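Local coordinates for protein phosphoribosylformylglycinamidine synthase 2 (Thermus thermophilus, PDB 3VIU) that belongs to the PurM-like (AIR synthase related) family, pairing two related halves in one chain, and holds ADP and a magnesium ion, at residues 114-119 against 419-424; 431-436 against 442-447. All coordinates share one frame; numbering follows the deposited sequence.

Contact 1 joins the two halves of the chain: the strand of 114-119 belongs to the first PurM_N-like sheet, and 419-424 runs into an edge strand of the second, 422-424. Contact 2 is the hairpin next to that strand, its centre about 11 Å from the centre of contact 1. The two are stitched together where Ala423 O lies 2.8 Å from Trp435 N, probably a hydrogen bond. Second-sheet residues of both contacts pack on strand 172-182 of the first sheet, Thr422 from contact 1 on Leu180 and Val443 from contact 2 on Leu178. Contact 2 also runs toward the metal site of Asp430, Asn472 and Asp620: the side chain of Lys446 is about 5 Å from the bound magnesium ion.

Contact 1: residues 114-119 against 419-424; sequences GARPIA and GTRTAL
Ile118 and Thr422 meet where the two PurM_N-like sheets of the chain face each other, and their side chains cross at about a right angle. Thr422 puts its hydroxyl against the branch point of Ile118, with OG1 3.4 Å from Ile118 CB, and lays its methyl against the gamma methyl of Ile118, CG2 to Ile118 CG2 at 3.6 Å. With chi1 at 61°, Thr422 OG1 sits between its own backbone N and carbonyl carbon and CG2 beside the N, and both branches reach Ile118. No direct hydrogen bond spans the segments. Instead a water joins them, donating to Ile118 O and pairing with Thr422 OG1 at 2.7 Å. Ile118 itself forms a classic beta bulge with Ala119, both opposite Leu178. Toward the more open end, Arg116 and Arg421 also cross roughly perpendicularly, with Arg116 CD 3.9 Å from Arg421 CD and the guanidinium planes turned 52° from each other. The Arg116 chain bends at chi3, and its NH2 makes a salt bridge to Glu243 of helix 235-250, which probably eases the closeness of two positive charges. Arg116 NE, buried here without a hydrogen-bond partner, lies near the edge of the Arg421 guanidinium, 4.4 Å from Arg421 NH1.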
# COMPACT_ATOMS: atom_id res chain seq x y z
N GLY A 114 -1.76 18.10 -4.62
CA GLY A 114 -2.61 19.14 -4.06
C GLY A 114 -3.67 18.54 -3.16
O GLY A 114 -4.68 19.18 -2.85
N ALA A 115 -3.44 17.30 -2.75
CA ALA A 115 -4.37 16.59 -1.88
C ALA A 115 -3.85 16.60 -0.45
O ALA A 115 -2.68 16.29 -0.20
CB ALA A 115 -4.55 15.17 -2.35
N ARG A 116 -4.72 16.96 0.49
CA ARG A 116 -4.34 16.98 1.89
C ARG A 116 -4.42 15.56 2.44
O ARG A 116 -5.47 14.92 2.39
CB ARG A 116 -5.27 17.90 2.66
CG ARG A 116 -5.08 17.87 4.16
CD ARG A 116 -6.11 18.76 4.84
NE ARG A 116 -5.84 20.17 4.60
CZ ARG A 116 -4.93 20.88 5.25
NH1 ARG A 116 -4.19 20.31 6.20
NH2 ARG A 116 -4.75 22.16 4.96
N PRO A 117 -3.30 15.04 2.95
CA PRO A 117 -3.23 13.68 3.52
C PRO A 117 -4.28 13.47 4.61
O PRO A 117 -4.31 14.21 5.59
CB PRO A 117 -1.82 13.62 4.07
CG PRO A 117 -1.05 14.46 3.09
CD PRO A 117 -1.96 15.66 2.92
N ILE A 118 -5.13 12.46 4.46
CA ILE A 118 -6.15 12.20 5.46
C ILE A 118 -5.94 10.86 6.13
O ILE A 118 -6.58 10.56 7.14
CB ILE A 118 -7.60 12.21 4.85
CG1 ILE A 118 -7.75 11.10 3.80
CG2 ILE A 118 -7.89 13.57 4.25
CD1 ILE A 118 -9.12 11.05 3.13
N ALA A 119 -5.04 10.06 5.57
CA ALA A 119 -4.78 8.76 6.17
C ALA A 119 -3.52 8.06 5.67
O ALA A 119 -3.08 8.26 4.54
CB ALA A 119 -5.98 7.87 5.97
N GLY A 419 -9.81 14.75 12.26
CA GLY A 419 -9.12 15.87 11.65
C GLY A 419 -9.97 17.10 11.34
O GLY A 419 -11.08 17.26 11.85
N THR A 420 -9.43 17.95 10.47
CA THR A 420 -10.10 19.19 10.07
C THR A 420 -11.03 19.06 8.86
O THR A 420 -11.55 20.06 8.38
CB THR A 420 -9.07 20.29 9.73
OG1 THR A 420 -8.33 19.91 8.56
CG2 THR A 420 -8.11 20.50 10.89
N ARG A 421 -11.21 17.85 8.35
CA ARG A 421 -12.09 17.66 7.20
C ARG A 421 -12.60 16.23 7.18
O ARG A 421 -13.69 15.95 6.68
CB ARG A 421 -11.33 17.95 5.89
CG ARG A 421 -10.18 18.95 6.03
CD ARG A 421 -9.86 19.65 4.73
NE ARG A 421 -10.94 20.54 4.30
CZ ARG A 421 -10.77 21.62 3.54
NH1 ARG A 421 -9.55 21.96 3.13
NH2 ARG A 421 -11.81 22.37 3.20
N THR A 422 -11.80 15.33 7.73
CA THR A 422 -12.15 13.92 7.76
C THR A 422 -12.03 13.33 9.15
O THR A 422 -11.31 13.86 9.99
CB THR A 422 -11.23 13.12 6.81
OG1 THR A 422 -9.87 13.25 7.23
CG2 THR A 422 -11.35 13.65 5.39
N ALA A 423 -12.74 12.23 9.39
CA ALA A 423 -12.69 11.56 10.68
C ALA A 423 -12.82 10.06 10.47
O ALA A 423 -13.60 9.60 9.64
CB ALA A 423 -13.80 12.05 11.58
N LEU A 424 -12.04 9.30 11.23
CA LEU A 424 -12.07 7.85 11.15
C LEU A 424 -13.24 7.36 12.00
O LEU A 424 -13.38 7.74 13.16
CB LEU A 424 -10.76 7.27 11.66
CG LEU A 424 -10.70 5.75 11.87
CD1 LEU A 424 -10.84 5.04 10.54
CD2 LEU A 424 -9.39 5.37 12.54
O HOH W 1 -8.85 11.59 9.14

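Contact 2: residues 431-436 against 442-447; sequences AAVLWI and GVAAKV
Ala432 and Leu434 pair with Ala445 and Val443 in an antiparallel beta hairpin of the second PurM_N-like sheet. Four backbone hydrogen bonds hold it, two to each hydrogen-bonded pair. Between Ala432 and Ala445 they run N to O both ways, 3.0 Å from Ala432 N to Ala445 O and 2.9 Å from Ala445 N to Ala432 O, each donor in the plane of the carbonyl it meets. At the other pair Leu434 N reaches Val443 O at 2.8 Å. The return bond, Val443 N to Leu434 O, is nearly straight at hydrogen (172°), although its donor stands 29° from the carbonyl plane.

CA-H...O contacts fill in between these bonds. Ala432 O takes one from Ala444 CA at 3.0 Å besides its N-H, so two donors from the facing strand share this oxygen; Val443 O is likewise shared by Leu434 N and Val433 CA.

Apolar contacts are modest because so many side chains are small. Ile436 CD1 meets Val443 CG2 at 4.0 Å; in Val443, chi1 of -177° sets CG1 opposite the backbone N and leaves CG2 beside it, facing Ile436. On the other face Val433 CG2 lies 4.3 Å from Ala444 CB. Near the start of 431-436, the methyl of Ala431 comes 4.4 Å from Ala444 CB, while Lys446 lays its CB and CG alongside Ala431.

The face carrying Ala432, Leu434, Val443 and Ala445 packs on the first sheet, on Val157 of strand 156-163 and Leu178 of strand 172-182. Behind the opposite face, helix 458-475 brings Val473 against Ala444. Within the sheet, 431-436 is flanked by strand 422-424 and 442-447 by strand 538-548.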
# COMPACT_ATOMS: atom_id res chain seq x y z
N ALA A 431 -12.62 -2.39 6.45
CA ALA A 431 -11.78 -1.43 5.76
C ALA A 431 -11.89 -0.15 6.55
O ALA A 431 -12.90 0.09 7.20
CB ALA A 431 -12.26 -1.21 4.33
N ALA A 432 -10.85 0.68 6.53
CA ALA A 432 -10.89 1.94 7.25
C ALA A 432 -11.86 2.83 6.49
O ALA A 432 -11.86 2.85 5.26
CB ALA A 432 -9.51 2.57 7.27
N VAL A 433 -12.70 3.55 7.22
CA VAL A 433 -13.69 4.43 6.61
C VAL A 433 -13.52 5.86 7.11
O VAL A 433 -13.83 6.15 8.26
CB VAL A 433 -15.13 3.97 6.93
CG1 VAL A 433 -16.14 4.98 6.40
CG2 VAL A 433 -15.38 2.60 6.31
N LEU A 434 -13.03 6.74 6.24
CA LEU A 434 -12.83 8.14 6.58
C LEU A 434 -14.03 8.98 6.13
O LEU A 434 -14.31 9.07 4.93
CB LEU A 434 -11.56 8.69 5.93
CG LEU A 434 -10.18 8.19 6.35
CD1 LEU A 434 -10.02 8.34 7.85
CD2 LEU A 434 -9.98 6.75 5.92
N TRP A 435 -14.72 9.58 7.08
CA TRP A 435 -15.88 10.41 6.78
C TRP A 435 -15.48 11.83 6.41
O TRP A 435 -14.67 12.46 7.09
CB TRP A 435 -16.83 10.43 7.99
CG TRP A 435 -17.91 11.49 7.96
CD1 TRP A 435 -18.69 11.83 6.89
CD2 TRP A 435 -18.38 12.27 9.06
NE1 TRP A 435 -19.62 12.77 7.26
CE2 TRP A 435 -19.46 13.06 8.59
CE3 TRP A 435 -18.00 12.38 10.40
CZ2 TRP A 435 -20.16 13.94 9.41
CZ3 TRP A 435 -18.70 13.26 11.23
CH2 TRP A 435 -19.76 14.03 10.73
N ILE A 436 -16.03 12.33 5.31
CA ILE A 436 -15.74 13.68 4.88
C ILE A 436 -16.81 14.57 5.51
O ILE A 436 -17.95 14.60 5.05
CB ILE A 436 -15.81 13.81 3.36
CG1 ILE A 436 -14.75 12.91 2.72
CG2 ILE A 436 -15.58 15.26 2.96
CD1 ILE A 436 -14.84 12.85 1.23
N GLY A 442 -18.09 9.00 2.36
CA GLY A 442 -17.16 8.23 3.16
C GLY A 442 -16.19 7.55 2.22
O GLY A 442 -16.59 7.03 1.18
N VAL A 443 -14.91 7.57 2.57
CA VAL A 443 -13.87 6.95 1.76
C VAL A 443 -13.34 5.73 2.49
O VAL A 443 -12.91 5.83 3.64
CB VAL A 443 -12.70 7.92 1.53
CG1 VAL A 443 -11.67 7.29 0.63
CG2 VAL A 443 -13.23 9.23 0.95
N ALA A 444 -13.38 4.57 1.84
CA ALA A 444 -12.91 3.33 2.44
C ALA A 444 -11.57 2.91 1.82
O ALA A 444 -11.33 3.10 0.63
CB ALA A 444 -13.94 2.23 2.25
N ALA A 445 -10.70 2.32 2.65
CA ALA A 445 -9.39 1.89 2.20
C ALA A 445 -8.87 0.66 2.92
O ALA A 445 -9.13 0.45 4.11
CB ALA A 445 -8.39 3.04 2.37
N LYS A 446 -8.12 -0.16 2.20
CA LYS A 446 -7.55 -1.36 2.77
C LYS A 446 -6.37 -1.81 1.91
O LYS A 446 -6.32 -1.55 0.71
CB LYS A 446 -8.61 -2.45 2.83
CG LYS A 446 -8.54 -3.35 4.07
CD LYS A 446 -7.36 -4.28 4.02
CE LYS A 446 -7.32 -5.17 5.26
NZ LYS A 446 -7.18 -4.35 6.48
N VAL A 447 -5.40 -2.47 2.53
CA VAL A 447 -4.24 -2.99 1.82
C VAL A 447 -4.11 -4.46 2.23
O VAL A 447 -4.21 -4.78 3.41
CB VAL A 447 -2.96 -2.21 2.19
CG1 VAL A 447 -2.80 -2.15 3.70
CG2 VAL A 447 -1.76 -2.88 1.58